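Local structure of putative primosome component (Streptococcus pyogenes serotype M3, 2QGZ) at residues A[104-109]-A[173-178]; A[108-114]-A[182-188]; A[217-223]-A[250-255]. The protein probably acts as a DnaI-like helicase loader, an ATP-binding P-loop protein of the primosome that would help place the replicative helicase on DNA. All coordinates share one frame; numbering follows the deposited sequence.

Interaction 1: residues A[104-109]-A[173-178]; sequences AISERI and AHELSE
Ser177 meets segment 104-109 through its hydroxyl, which donates a short hydrogen bond from OG to Ile105 O at 2.5 Å. The donor lies in the carbonyl plane on a lone pair, at a C=O...donor angle of 107°. With OG anti to the backbone N (chi1 170°), the hydroxyl reaches across from the helix and also accepts from Arg108: NH1 stands 3.0 Å from Ser177 OG, and the oxygen sits near the guanidinium plane, at its edge. Two bonds thus grip one buried oxygen, and the shortest CA-to-CA distance between the segments, 5.1 Å from Ile105 to Ser177, falls here. The Ile105 side chain packs tightly as well: its CG1 takes the crowded position between backbone N and carbonyl carbon (chi1 61°), which carries CD1 to 3.3 Å from His174 CE1. Helix 165-179, which follows the presumed Walker A loop of this P-loop NTPase, is met here by the short helical turn that leads into edge strand 109-112. Ile109 lays CD1 against the backbone of that helix, 3.6 Å from His174 CA, and His122 meets the His174 ring from outside the contact. Packing thins toward solvent, where exposed Glu178 offers mainly its CA and CB, Ile105 CG2 lying 3.7 Å from Glu178 CA. The extended Glu178 chain runs on past the isoleucine to about 5 Å from a bound phosphate ion, probably from the crystallisation liquor.

Interaction 2: residues A[108-114]-A[182-188]; sequences RIQLVSL and VSTTLLH
Leu111 and Leu186 are paired residues of two parallel strands, 109-112 and 184-188, whose axes approach to 4.6 Å at 17°. Five backbone hydrogen bonds zip them: the amides of Gln110 and Val112 reach Thr184 O and Leu186 O, while those of Thr184, Leu186 and His188 reach Arg108 O, Gln110 O and Val112 O. The last is straight (N-H...O 175°, His188 N to Val112 O 3.1 Å), so the ladder persists to the strand end. Apolar contacts divide between the faces. On one, Leu186 CD1 touches two branches, Ile109 CG2 and Leu111 CD2, both at 3.5 Å, Leu111 lying alongside and Ile109 crossing at a slant; Leu114 CD1 is 3.7 Å from Leu186 CB. On the other, Val112 and Leu187 lie side by side, CB to CB 4.1 Å. Leu114 crosses His188 at about a right angle, CD2 to CB 3.6 Å. Among polar side chains, Gln110 bends at chi2 (62°), bringing NE2 back to a weak bond with Arg108 O, and His188 ND1 hydrogen-bonds Ser191 OG. His188 occupies the N-cap of helix 189-197; strand 217-221 flanks the far edge of strand 184-188, and helix 165-179 packs on the face carrying Ile109 and Thr184.

Interaction 3: residues A[217-223]-A[250-255]; sequences VLILDDI and PTFFTS
Phe252 and Leu218 are joined in a parallel ladder between strands 217-221 and 251-255, whose axes come to 4.5 Å. The backbone bond from Phe252 N to Leu218 O is straight (175°) and 2.8 Å long; Leu220 N to Phe252 O and Thr254 N to Leu220 O carry the pairing on, and Ile223 N to Thr254 O adds a further bond. Leu218 N to Pro250 O is a weak start. Apolar contacts separate by face. On one, Ile219 bends at chi2 (-63°) and brings CD1 over to Phe252 CB at 3.3 Å, while Val217 CG1 approaches Phe252 CE1 at 3.7 Å. On the other, Leu220 and Phe253 run alongside one another, Leu220 CD1 3.4 Å from Phe253 CE2, and Ile223 CD1 lies 4.1 Å from Phe253 CD2. The polar side-chain contact lies at the C-terminal ends of the strands: Thr254 OG1 donates to Asp221 OD1 at 2.7 Å, meeting the oxygen from above the carboxylate plane, 36° out of it, and ties this carboxylate to the neighbouring strand. Asp221 also touches Ser166 of the presumed Walker A motif and lies about 4 Å from a bound phosphate. Four hydrophobic residues running into Asp221 and Asp222 fit a Walker B strand, and strand 251-255, inserted between it and strand 154-158, which leads into the presumed P-loop, gives the order characteristic of AAA+ and related ASCE ATPases.

Interactions 2 and 3 belong to one parallel sheet, in which strands 109-112, 184-188, 217-221 and 251-255 stand in that order; their centres are about 10 Å apart, and Thr185 and Leu187 bond through their backbones to Ile219 and Asp221. Interaction 1, where helix 165-179 meets the turn before the edge strand, has its centre about 10 Å from that of interaction 2 and about 17 Å from that of interaction 3. It shares Arg108 and Ile109 with interaction 2, and the segments of these two alternate along the chain; interaction 3 follows both. The series leads from the sheet's edge to the centre of the chain, where the probable nucleotide-binding elements of this loader converge.

Interaction 1: residues A[104-109]-A[173-178]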
ATOM      1  N   ALA A 104      14.008  11.649 -11.558  1.00 67.65           N
ATOM      2  CA  ALA A 104      12.725  12.326 -11.494  1.00 66.13           C
ATOM      3  C   ALA A 104      11.598  11.355 -11.147  1.00 64.95           C
ATOM      4  O   ALA A 104      10.701  11.696 -10.379  1.00 64.57           O
ATOM      5  CB  ALA A 104      12.429  13.017 -12.823  1.00 65.69           C
ATOM      6  N   ILE A 105      11.637  10.150 -11.710  1.00 63.81           N
ATOM      7  CA  ILE A 105      10.593   9.165 -11.433  1.00 63.67           C
ATOM      8  C   ILE A 105      10.686   8.713  -9.981  1.00 61.92           C
ATOM      9  O   ILE A 105       9.682   8.408  -9.340  1.00 60.17           O
ATOM     10  CB  ILE A 105      10.704   7.928 -12.363  1.00 65.10           C
ATOM     11  CG1 ILE A 105      12.042   7.226 -12.154  1.00 67.35           C
ATOM     12  CG2 ILE A 105      10.560   8.354 -13.823  1.00 65.23           C
ATOM     13  CD1 ILE A 105      12.273   6.054 -13.106  1.00 70.30           C
ATOM     14  N   SER A 106      11.904   8.698  -9.463  1.00 60.24           N
ATOM     15  CA  SER A 106      12.145   8.289  -8.094  1.00 58.81           C
ATOM     16  C   SER A 106      11.584   9.290  -7.086  1.00 58.80           C
ATOM     17  O   SER A 106      11.094   8.898  -6.030  1.00 59.41           O
ATOM     18  CB  SER A 106      13.645   8.114  -7.871  1.00 57.70           C
ATOM     19  OG  SER A 106      13.907   7.662  -6.560  1.00 58.05           O
ATOM     20  N   GLU A 107      11.646  10.578  -7.415  1.00 58.62           N
ATOM     21  CA  GLU A 107      11.155  11.621  -6.513  1.00 57.59           C
ATOM     22  C   GLU A 107       9.627  11.727  -6.415  1.00 54.99           C
ATOM     23  O   GLU A 107       9.112  12.349  -5.482  1.00 54.49           O
ATOM     24  CB  GLU A 107      11.730  12.984  -6.909  1.00 60.79           C
ATOM     25  CG  GLU A 107      11.206  13.532  -8.226  1.00 64.83           C
ATOM     26  CD  GLU A 107      11.611  14.980  -8.457  1.00 68.94           C
ATOM     27  OE1 GLU A 107      11.186  15.844  -7.656  1.00 69.98           O
ATOM     28  OE2 GLU A 107      12.352  15.253  -9.432  1.00 69.71           O
ATOM     29  N   ARG A 108       8.908  11.139  -7.370  1.00 52.03           N
ATOM     30  CA  ARG A 108       7.446  11.168  -7.339  1.00 49.71           C
ATOM     31  C   ARG A 108       6.914  10.188  -6.287  1.00 48.70           C
ATOM     32  O   ARG A 108       5.710  10.153  -6.014  1.00 48.33           O
ATOM     33  CB  ARG A 108       6.849  10.763  -8.690  1.00 49.20           C
ATOM     34  CG  ARG A 108       7.239  11.610  -9.870  1.00 47.55           C
ATOM     35  CD  ARG A 108       6.226  11.414 -10.986  1.00 48.12           C
ATOM     36  NE  ARG A 108       6.577  12.152 -12.197  1.00 50.17           N
ATOM     37  CZ  ARG A 108       7.533  11.791 -13.050  1.00 50.96           C
ATOM     38  NH1 ARG A 108       8.248  10.689 -12.838  1.00 48.84           N
ATOM     39  NH2 ARG A 108       7.776  12.539 -14.117  1.00 51.22           N
ATOM     40  N   ILE A 109       7.813   9.389  -5.719  1.00 47.56           N
ATOM     41  CA  ILE A 109       7.448   8.394  -4.717  1.00 46.27           C
ATOM     42  C   ILE A 109       7.695   8.884  -3.296  1.00 46.29           C
ATOM     43  O   ILE A 109       8.820   8.830  -2.795  1.00 48.09           O
ATOM     44  CB  ILE A 109       8.240   7.084  -4.931  1.00 44.35           C
ATOM     45  CG1 ILE A 109       7.945   6.521  -6.318  1.00 42.84           C
ATOM     46  CG2 ILE A 109       7.879   6.070  -3.874  1.00 42.43           C
ATOM     47  CD1 ILE A 109       8.757   5.291  -6.652  1.00 42.31           C
ATOM     48  N   ALA A 173       4.882   1.152  -7.649  1.00 30.89           N
ATOM     49  CA  ALA A 173       4.934   2.613  -7.528  1.00 31.74           C
ATOM     50  C   ALA A 173       6.008   3.197  -8.446  1.00 32.05           C
ATOM     51  O   ALA A 173       5.826   4.260  -9.038  1.00 32.21           O
ATOM     52  CB  ALA A 173       5.217   3.022  -6.073  1.00 27.64           C
ATOM     53  N   HIS A 174       7.131   2.497  -8.554  1.00 32.65           N
ATOM     54  CA  HIS A 174       8.226   2.957  -9.395  1.00 32.97           C
ATOM     55  C   HIS A 174       7.844   2.899 -10.870  1.00 33.62           C
ATOM     56  O   HIS A 174       8.221   3.774 -11.645  1.00 32.56           O
ATOM     57  CB  HIS A 174       9.468   2.112  -9.145  1.00 33.07           C
ATOM     58  CG  HIS A 174      10.722   2.713  -9.691  1.00 36.82           C
ATOM     59  ND1 HIS A 174      11.040   2.684 -11.034  1.00 37.26           N
ATOM     60  CD2 HIS A 174      11.726   3.387  -9.077  1.00 34.66           C
ATOM     61  CE1 HIS A 174      12.187   3.314 -11.222  1.00 37.88           C
ATOM     62  NE2 HIS A 174      12.623   3.750 -10.053  1.00 36.49           N
ATOM     63  N   GLU A 175       7.085   1.877 -11.252  1.00 34.98           N
ATOM     64  CA  GLU A 175       6.661   1.720 -12.635  1.00 38.52           C
ATOM     65  C   GLU A 175       5.557   2.734 -12.972  1.00 41.40           C
ATOM     66  O   GLU A 175       5.473   3.223 -14.102  1.00 41.18           O
ATOM     67  CB  GLU A 175       6.171   0.293 -12.853  1.00 39.23           C
ATOM     68  CG  GLU A 175       6.040  -0.133 -14.293  1.00 42.51           C
ATOM     69  CD  GLU A 175       7.378  -0.290 -15.000  1.00 46.23           C
ATOM     70  OE1 GLU A 175       8.407  -0.542 -14.331  1.00 46.78           O
ATOM     71  OE2 GLU A 175       7.393  -0.189 -16.245  1.00 48.13           O
ATOM     72  N   LEU A 176       4.713   3.049 -11.992  1.00 43.32           N
ATOM     73  CA  LEU A 176       3.644   4.028 -12.194  1.00 46.11           C
ATOM     74  C   LEU A 176       4.248   5.405 -12.429  1.00 46.68           C
ATOM     75  O   LEU A 176       3.755   6.184 -13.244  1.00 48.28           O
ATOM     76  CB  LEU A 176       2.716   4.090 -10.980  1.00 46.54           C
ATOM     77  CG  LEU A 176       1.530   3.130 -10.991  1.00 48.01           C
ATOM     78  CD1 LEU A 176       0.725   3.292  -9.713  1.00 49.62           C
ATOM     79  CD2 LEU A 176       0.671   3.414 -12.201  1.00 48.61           C
ATOM     80  N   SER A 177       5.317   5.707 -11.705  1.00 47.05           N
ATOM     81  CA  SER A 177       5.980   6.983 -11.862  1.00 48.17           C
ATOM     82  C   SER A 177       6.734   7.048 -13.185  1.00 50.99           C
ATOM     83  O   SER A 177       6.800   8.102 -13.805  1.00 53.24           O
ATOM     84  CB  SER A 177       6.954   7.220 -10.716  1.00 46.72           C
ATOM     85  OG  SER A 177       7.758   8.349 -10.995  1.00 47.37           O
ATOM     86  N   GLU A 178       7.295   5.924 -13.620  1.00 53.05           N
ATOM     87  CA  GLU A 178       8.050   5.900 -14.869  1.00 55.73           C
ATOM     88  C   GLU A 178       7.179   5.882 -16.120  1.00 55.76           C
ATOM     89  O   GLU A 178       7.409   6.656 -17.045  1.00 57.08           O
ATOM     90  CB  GLU A 178       9.003   4.701 -14.911  1.00 57.21           C
ATOM     91  CG  GLU A 178       9.800   4.615 -16.212  1.00 61.91           C
ATOM     92  CD  GLU A 178      10.869   3.536 -16.204  1.00 64.42           C
ATOM     93  OE1 GLU A 178      11.646   3.469 -17.182  1.00 67.62           O
ATOM     94  OE2 GLU A 178      10.935   2.754 -15.230  1.00 67.67           O
TER

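Interaction 2: residues A[108-114]-A[182-188]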
ATOM      1  N   ARG A 108       8.908  11.139  -7.370  1.00 52.03           N
ATOM      2  CA  ARG A 108       7.446  11.168  -7.339  1.00 49.71           C
ATOM      3  C   ARG A 108       6.914  10.188  -6.287  1.00 48.70           C
ATOM      4  O   ARG A 108       5.710  10.153  -6.014  1.00 48.33           O
ATOM      5  CB  ARG A 108       6.849  10.763  -8.690  1.00 49.20           C
ATOM      6  CG  ARG A 108       7.239  11.610  -9.870  1.00 47.55           C
ATOM      7  CD  ARG A 108       6.226  11.414 -10.986  1.00 48.12           C
ATOM      8  NE  ARG A 108       6.577  12.152 -12.197  1.00 50.17           N
ATOM      9  CZ  ARG A 108       7.533  11.791 -13.050  1.00 50.96           C
ATOM     10  NH1 ARG A 108       8.248  10.689 -12.838  1.00 48.84           N
ATOM     11  NH2 ARG A 108       7.776  12.539 -14.117  1.00 51.22           N
ATOM     12  N   ILE A 109       7.813   9.389  -5.719  1.00 47.56           N
ATOM     13  CA  ILE A 109       7.448   8.394  -4.717  1.00 46.27           C
ATOM     14  C   ILE A 109       7.695   8.884  -3.296  1.00 46.29           C
ATOM     15  O   ILE A 109       8.820   8.830  -2.795  1.00 48.09           O
ATOM     16  CB  ILE A 109       8.240   7.084  -4.931  1.00 44.35           C
ATOM     17  CG1 ILE A 109       7.945   6.521  -6.318  1.00 42.84           C
ATOM     18  CG2 ILE A 109       7.879   6.070  -3.874  1.00 42.43           C
ATOM     19  CD1 ILE A 109       8.757   5.291  -6.652  1.00 42.31           C
ATOM     20  N   GLN A 110       6.639   9.355  -2.642  1.00 45.92           N
ATOM     21  CA  GLN A 110       6.753   9.850  -1.277  1.00 45.72           C
ATOM     22  C   GLN A 110       6.825   8.706  -0.269  1.00 43.51           C
ATOM     23  O   GLN A 110       6.086   7.726  -0.369  1.00 43.32           O
ATOM     24  CB  GLN A 110       5.570  10.765  -0.947  1.00 47.84           C
ATOM     25  CG  GLN A 110       5.630  12.145  -1.605  1.00 52.66           C
ATOM     26  CD  GLN A 110       5.608  12.084  -3.129  1.00 56.88           C
ATOM     27  OE1 GLN A 110       6.563  12.503  -3.796  1.00 58.26           O
ATOM     28  NE2 GLN A 110       4.517  11.563  -3.689  1.00 57.24           N
ATOM     29  N   LEU A 111       7.730   8.834   0.696  1.00 43.12           N
ATOM     30  CA  LEU A 111       7.899   7.821   1.727  1.00 42.36           C
ATOM     31  C   LEU A 111       7.554   8.408   3.084  1.00 43.94           C
ATOM     32  O   LEU A 111       7.799   9.585   3.344  1.00 45.46           O
ATOM     33  CB  LEU A 111       9.340   7.325   1.775  1.00 40.97           C
ATOM     34  CG  LEU A 111       9.999   6.713   0.540  1.00 41.94           C
ATOM     35  CD1 LEU A 111      11.433   6.364   0.893  1.00 42.00           C
ATOM     36  CD2 LEU A 111       9.243   5.475   0.091  1.00 41.36           C
ATOM     37  N   VAL A 112       6.978   7.582   3.947  1.00 44.61           N
ATOM     38  CA  VAL A 112       6.615   7.997   5.288  1.00 43.67           C
ATOM     39  C   VAL A 112       7.043   6.894   6.237  1.00 45.63           C
ATOM     40  O   VAL A 112       6.402   5.844   6.320  1.00 44.41           O
ATOM     41  CB  VAL A 112       5.091   8.229   5.430  1.00 45.71           C
ATOM     42  CG1 VAL A 112       4.737   8.488   6.897  1.00 44.54           C
ATOM     43  CG2 VAL A 112       4.658   9.417   4.571  1.00 43.30           C
ATOM     44  N   SER A 113       8.152   7.137   6.932  1.00 45.50           N
ATOM     45  CA  SER A 113       8.702   6.195   7.894  1.00 45.34           C
ATOM     46  C   SER A 113       9.148   4.879   7.263  1.00 45.81           C
ATOM     47  O   SER A 113       8.880   3.802   7.789  1.00 44.57           O
ATOM     48  CB  SER A 113       7.680   5.932   8.998  1.00 47.44           C
ATOM     49  OG  SER A 113       7.224   7.159   9.541  1.00 48.05           O
ATOM     50  N   LEU A 114       9.837   4.985   6.132  1.00 45.40           N
ATOM     51  CA  LEU A 114      10.358   3.826   5.416  1.00 45.36           C
ATOM     52  C   LEU A 114      11.743   4.182   4.868  1.00 45.03           C
ATOM     53  O   LEU A 114      11.975   5.309   4.424  1.00 44.96           O
ATOM     54  CB  LEU A 114       9.421   3.442   4.264  1.00 44.78           C
ATOM     55  CG  LEU A 114       8.065   2.800   4.610  1.00 43.82           C
ATOM     56  CD1 LEU A 114       7.200   2.696   3.365  1.00 43.53           C
ATOM     57  CD2 LEU A 114       8.282   1.422   5.211  1.00 39.24           C
ATOM     58  N   VAL A 182       2.305   9.498 -12.386  1.00 49.47           N
ATOM     59  CA  VAL A 182       1.666   9.478 -11.080  1.00 48.48           C
ATOM     60  C   VAL A 182       2.559   9.336  -9.855  1.00 46.76           C
ATOM     61  O   VAL A 182       3.541   8.595  -9.855  1.00 47.54           O
ATOM     62  CB  VAL A 182       0.592   8.369 -11.045  1.00 50.08           C
ATOM     63  CG1 VAL A 182       1.200   7.054 -11.485  1.00 49.93           C
ATOM     64  CG2 VAL A 182       0.001   8.252  -9.649  1.00 50.10           C
ATOM     65  N   SER A 183       2.189  10.065  -8.807  1.00 45.02           N
ATOM     66  CA  SER A 183       2.897  10.049  -7.535  1.00 43.88           C
ATOM     67  C   SER A 183       2.252   8.979  -6.665  1.00 41.46           C
ATOM     68  O   SER A 183       1.053   8.739  -6.748  1.00 39.83           O
ATOM     69  CB  SER A 183       2.772  11.406  -6.827  1.00 45.97           C
ATOM     70  OG  SER A 183       3.320  12.458  -7.605  1.00 49.48           O
ATOM     71  N   THR A 184       3.052   8.336  -5.833  1.00 39.47           N
ATOM     72  CA  THR A 184       2.552   7.303  -4.948  1.00 38.83           C
ATOM     73  C   THR A 184       3.164   7.571  -3.593  1.00 38.82           C
ATOM     74  O   THR A 184       4.258   8.126  -3.506  1.00 41.04           O
ATOM     75  CB  THR A 184       2.989   5.884  -5.411  1.00 38.54           C
ATOM     76  OG1 THR A 184       2.380   5.567  -6.669  1.00 36.87           O
ATOM     77  CG2 THR A 184       2.569   4.834  -4.392  1.00 38.91           C
ATOM     78  N   THR A 185       2.452   7.199  -2.537  1.00 38.49           N
ATOM     79  CA  THR A 185       2.969   7.366  -1.194  1.00 38.36           C
ATOM     80  C   THR A 185       3.014   5.999  -0.544  1.00 38.74           C
ATOM     81  O   THR A 185       2.012   5.281  -0.509  1.00 37.29           O
ATOM     82  CB  THR A 185       2.093   8.288  -0.334  1.00 39.94           C
ATOM     83  OG1 THR A 185       2.140   9.617  -0.861  1.00 44.32           O
ATOM     84  CG2 THR A 185       2.598   8.311   1.106  1.00 38.61           C
ATOM     85  N   LEU A 186       4.196   5.637  -0.058  1.00 37.63           N
ATOM     86  CA  LEU A 186       4.405   4.368   0.624  1.00 38.06           C
ATOM     87  C   LEU A 186       4.505   4.764   2.089  1.00 37.59           C
ATOM     88  O   LEU A 186       5.370   5.538   2.475  1.00 37.32           O
ATOM     89  CB  LEU A 186       5.707   3.731   0.145  1.00 40.57           C
ATOM     90  CG  LEU A 186       5.771   3.487  -1.364  1.00 41.00           C
ATOM     91  CD1 LEU A 186       7.211   3.298  -1.809  1.00 44.99           C
ATOM     92  CD2 LEU A 186       4.948   2.270  -1.700  1.00 44.16           C
ATOM     93  N   LEU A 187       3.615   4.226   2.904  1.00 37.69           N
ATOM     94  CA  LEU A 187       3.575   4.584   4.308  1.00 38.34           C
ATOM     95  C   LEU A 187       3.619   3.389   5.253  1.00 38.93           C
ATOM     96  O   LEU A 187       2.873   2.429   5.085  1.00 38.04           O
ATOM     97  CB  LEU A 187       2.309   5.411   4.537  1.00 36.79           C
ATOM     98  CG  LEU A 187       1.796   5.763   5.926  1.00 39.60           C
ATOM     99  CD1 LEU A 187       0.959   7.028   5.831  1.00 39.97           C
ATOM    100  CD2 LEU A 187       0.976   4.605   6.496  1.00 40.26           C
ATOM    101  N   HIS A 188       4.503   3.443   6.244  1.00 40.29           N
ATOM    102  CA  HIS A 188       4.598   2.360   7.216  1.00 43.23           C
ATOM    103  C   HIS A 188       3.563   2.681   8.292  1.00 43.58           C
ATOM    104  O   HIS A 188       3.818   3.493   9.180  1.00 41.66           O
ATOM    105  CB  HIS A 188       5.999   2.304   7.827  1.00 43.76           C
ATOM    106  CG  HIS A 188       6.227   1.103   8.692  1.00 46.06           C
ATOM    107  ND1 HIS A 188       6.513   1.197  10.037  1.00 46.10           N
ATOM    108  CD2 HIS A 188       6.196  -0.221   8.403  1.00 47.53           C
ATOM    109  CE1 HIS A 188       6.650  -0.020  10.539  1.00 48.25           C
ATOM    110  NE2 HIS A 188       6.462  -0.896   9.568  1.00 46.97           N
TER

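Interaction 3: residues A[217-223]-A[250-255]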
ATOM      1  N   VAL A 217      -2.234   7.420  -5.413  1.00 30.90           N
ATOM      2  CA  VAL A 217      -2.119   6.016  -5.046  1.00 29.47           C
ATOM      3  C   VAL A 217      -1.441   5.957  -3.690  1.00 28.90           C
ATOM      4  O   VAL A 217      -0.366   6.519  -3.506  1.00 26.98           O
ATOM      5  CB  VAL A 217      -1.259   5.235  -6.050  1.00 27.79           C
ATOM      6  CG1 VAL A 217      -1.109   3.808  -5.593  1.00 29.37           C
ATOM      7  CG2 VAL A 217      -1.890   5.273  -7.414  1.00 30.30           C
ATOM      8  N   LEU A 218      -2.071   5.262  -2.754  1.00 28.03           N
ATOM      9  CA  LEU A 218      -1.557   5.154  -1.399  1.00 28.39           C
ATOM     10  C   LEU A 218      -1.310   3.700  -1.009  1.00 28.81           C
ATOM     11  O   LEU A 218      -2.169   2.829  -1.228  1.00 28.61           O
ATOM     12  CB  LEU A 218      -2.556   5.792  -0.429  1.00 26.22           C
ATOM     13  CG  LEU A 218      -2.205   5.699   1.054  1.00 29.02           C
ATOM     14  CD1 LEU A 218      -0.929   6.495   1.343  1.00 26.95           C
ATOM     15  CD2 LEU A 218      -3.366   6.236   1.879  1.00 25.42           C
ATOM     16  N   ILE A 219      -0.137   3.443  -0.437  1.00 28.92           N
ATOM     17  CA  ILE A 219       0.233   2.108  -0.001  1.00 30.82           C
ATOM     18  C   ILE A 219       0.354   2.139   1.522  1.00 32.44           C
ATOM     19  O   ILE A 219       1.185   2.870   2.060  1.00 32.68           O
ATOM     20  CB  ILE A 219       1.619   1.682  -0.557  1.00 33.12           C
ATOM     21  CG1 ILE A 219       1.680   1.848  -2.084  1.00 35.53           C
ATOM     22  CG2 ILE A 219       1.938   0.257  -0.109  1.00 30.13           C
ATOM     23  CD1 ILE A 219       0.728   0.982  -2.856  1.00 37.10           C
ATOM     24  N   LEU A 220      -0.466   1.358   2.216  1.00 31.61           N
ATOM     25  CA  LEU A 220      -0.403   1.303   3.678  1.00 34.47           C
ATOM     26  C   LEU A 220       0.337   0.016   4.084  1.00 35.68           C
ATOM     27  O   LEU A 220      -0.270  -1.050   4.198  1.00 36.25           O
ATOM     28  CB  LEU A 220      -1.822   1.319   4.267  1.00 34.31           C
ATOM     29  CG  LEU A 220      -2.645   2.553   3.892  1.00 35.32           C
ATOM     30  CD1 LEU A 220      -4.054   2.406   4.403  1.00 39.38           C
ATOM     31  CD2 LEU A 220      -2.013   3.803   4.475  1.00 34.68           C
ATOM     32  N   ASP A 221       1.649   0.127   4.290  1.00 38.27           N
ATOM     33  CA  ASP A 221       2.486  -1.014   4.654  1.00 41.38           C
ATOM     34  C   ASP A 221       2.205  -1.596   6.040  1.00 42.38           C
ATOM     35  O   ASP A 221       2.038  -0.877   7.018  1.00 40.59           O
ATOM     36  CB  ASP A 221       3.964  -0.647   4.527  1.00 44.17           C
ATOM     37  CG  ASP A 221       4.884  -1.787   4.924  1.00 47.14           C
ATOM     38  OD1 ASP A 221       4.744  -2.901   4.374  1.00 46.81           O
ATOM     39  OD2 ASP A 221       5.761  -1.563   5.786  1.00 49.85           O
ATOM     40  N   ASP A 222       2.190  -2.923   6.074  1.00 45.60           N
ATOM     41  CA  ASP A 222       1.892  -3.754   7.234  1.00 49.40           C
ATOM     42  C   ASP A 222       0.913  -3.170   8.238  1.00 48.64           C
ATOM     43  O   ASP A 222       1.252  -2.815   9.368  1.00 47.53           O
ATOM     44  CB  ASP A 222       3.170  -4.263   7.935  1.00 54.41           C
ATOM     45  CG  ASP A 222       3.846  -3.215   8.777  1.00 58.51           C
ATOM     46  OD1 ASP A 222       4.601  -3.601   9.701  1.00 60.56           O
ATOM     47  OD2 ASP A 222       3.636  -2.012   8.510  1.00 62.05           O
ATOM     48  N   ILE A 223      -0.328  -3.082   7.785  1.00 49.28           N
ATOM     49  CA  ILE A 223      -1.408  -2.602   8.609  1.00 50.24           C
ATOM     50  C   ILE A 223      -1.552  -3.718   9.650  1.00 52.59           C
ATOM     51  O   ILE A 223      -1.120  -4.851   9.417  1.00 51.19           O
ATOM     52  CB  ILE A 223      -2.688  -2.456   7.767  1.00 48.78           C
ATOM     53  CG1 ILE A 223      -3.789  -1.802   8.595  1.00 48.27           C
ATOM     54  CG2 ILE A 223      -3.100  -3.812   7.215  1.00 45.52           C
ATOM     55  CD1 ILE A 223      -5.035  -1.501   7.797  1.00 49.67           C
ATOM     56  N   PRO A 250      -7.264   4.693  -5.538  1.00 34.98           N
ATOM     57  CA  PRO A 250      -6.669   3.364  -5.349  1.00 34.03           C
ATOM     58  C   PRO A 250      -5.868   3.286  -4.055  1.00 33.81           C
ATOM     59  O   PRO A 250      -5.000   4.122  -3.801  1.00 34.77           O
ATOM     60  CB  PRO A 250      -5.777   3.206  -6.575  1.00 34.81           C
ATOM     61  CG  PRO A 250      -6.450   4.073  -7.609  1.00 34.94           C
ATOM     62  CD  PRO A 250      -6.815   5.288  -6.810  1.00 34.77           C
ATOM     63  N   THR A 251      -6.139   2.266  -3.250  1.00 32.23           N
ATOM     64  CA  THR A 251      -5.465   2.105  -1.974  1.00 30.29           C
ATOM     65  C   THR A 251      -4.989   0.672  -1.818  1.00 31.27           C
ATOM     66  O   THR A 251      -5.756  -0.268  -2.017  1.00 32.00           O
ATOM     67  CB  THR A 251      -6.433   2.460  -0.846  1.00 29.86           C
ATOM     68  OG1 THR A 251      -6.994   3.754  -1.115  1.00 28.04           O
ATOM     69  CG2 THR A 251      -5.726   2.472   0.502  1.00 26.38           C
ATOM     70  N   PHE A 252      -3.714   0.508  -1.481  1.00 31.40           N
ATOM     71  CA  PHE A 252      -3.142  -0.822  -1.304  1.00 31.14           C
ATOM     72  C   PHE A 252      -2.758  -1.044   0.157  1.00 30.26           C
ATOM     73  O   PHE A 252      -2.698  -0.099   0.933  1.00 30.43           O
ATOM     74  CB  PHE A 252      -1.893  -0.985  -2.174  1.00 29.33           C
ATOM     75  CG  PHE A 252      -2.150  -0.858  -3.649  1.00 31.11           C
ATOM     76  CD1 PHE A 252      -2.579   0.348  -4.197  1.00 32.28           C
ATOM     77  CD2 PHE A 252      -1.952  -1.947  -4.496  1.00 30.00           C
ATOM     78  CE1 PHE A 252      -2.807   0.468  -5.574  1.00 34.55           C
ATOM     79  CE2 PHE A 252      -2.177  -1.840  -5.871  1.00 31.11           C
ATOM     80  CZ  PHE A 252      -2.605  -0.632  -6.413  1.00 32.23           C
ATOM     81  N   PHE A 253      -2.505  -2.296   0.525  1.00 30.04           N
ATOM     82  CA  PHE A 253      -2.108  -2.638   1.887  1.00 30.06           C
ATOM     83  C   PHE A 253      -1.206  -3.866   1.860  1.00 31.04           C
ATOM     84  O   PHE A 253      -1.198  -4.617   0.890  1.00 32.15           O
ATOM     85  CB  PHE A 253      -3.313  -3.022   2.762  1.00 30.48           C
ATOM     86  CG  PHE A 253      -4.476  -2.079   2.689  1.00 27.43           C
ATOM     87  CD1 PHE A 253      -5.354  -2.115   1.607  1.00 26.33           C
ATOM     88  CD2 PHE A 253      -4.729  -1.188   3.738  1.00 28.76           C
ATOM     89  CE1 PHE A 253      -6.479  -1.280   1.568  1.00 28.74           C
ATOM     90  CE2 PHE A 253      -5.853  -0.342   3.714  1.00 28.36           C
ATOM     91  CZ  PHE A 253      -6.731  -0.391   2.624  1.00 28.81           C
ATOM     92  N   THR A 254      -0.450  -4.062   2.931  1.00 30.97           N
ATOM     93  CA  THR A 254       0.375  -5.259   3.085  1.00 31.33           C
ATOM     94  C   THR A 254       0.102  -5.646   4.538  1.00 33.21           C
ATOM     95  O   THR A 254      -0.156  -4.782   5.382  1.00 30.22           O
ATOM     96  CB  THR A 254       1.888  -5.006   2.931  1.00 31.51           C
ATOM     97  OG1 THR A 254       2.328  -4.149   3.978  1.00 29.34           O
ATOM     98  CG2 THR A 254       2.209  -4.371   1.588  1.00 32.48           C
ATOM     99  N   SER A 255       0.160  -6.929   4.849  1.00 34.71           N
ATOM    100  CA  SER A 255      -0.115  -7.343   6.214  1.00 38.13           C
ATOM    101  C   SER A 255       0.363  -8.770   6.472  1.00 39.46           C
ATOM    102  O   SER A 255       0.648  -9.516   5.538  1.00 39.72           O
ATOM    103  CB  SER A 255      -1.630  -7.239   6.464  1.00 38.14           C
ATOM    104  OG  SER A 255      -1.979  -7.641   7.776  1.00 40.86           O
TER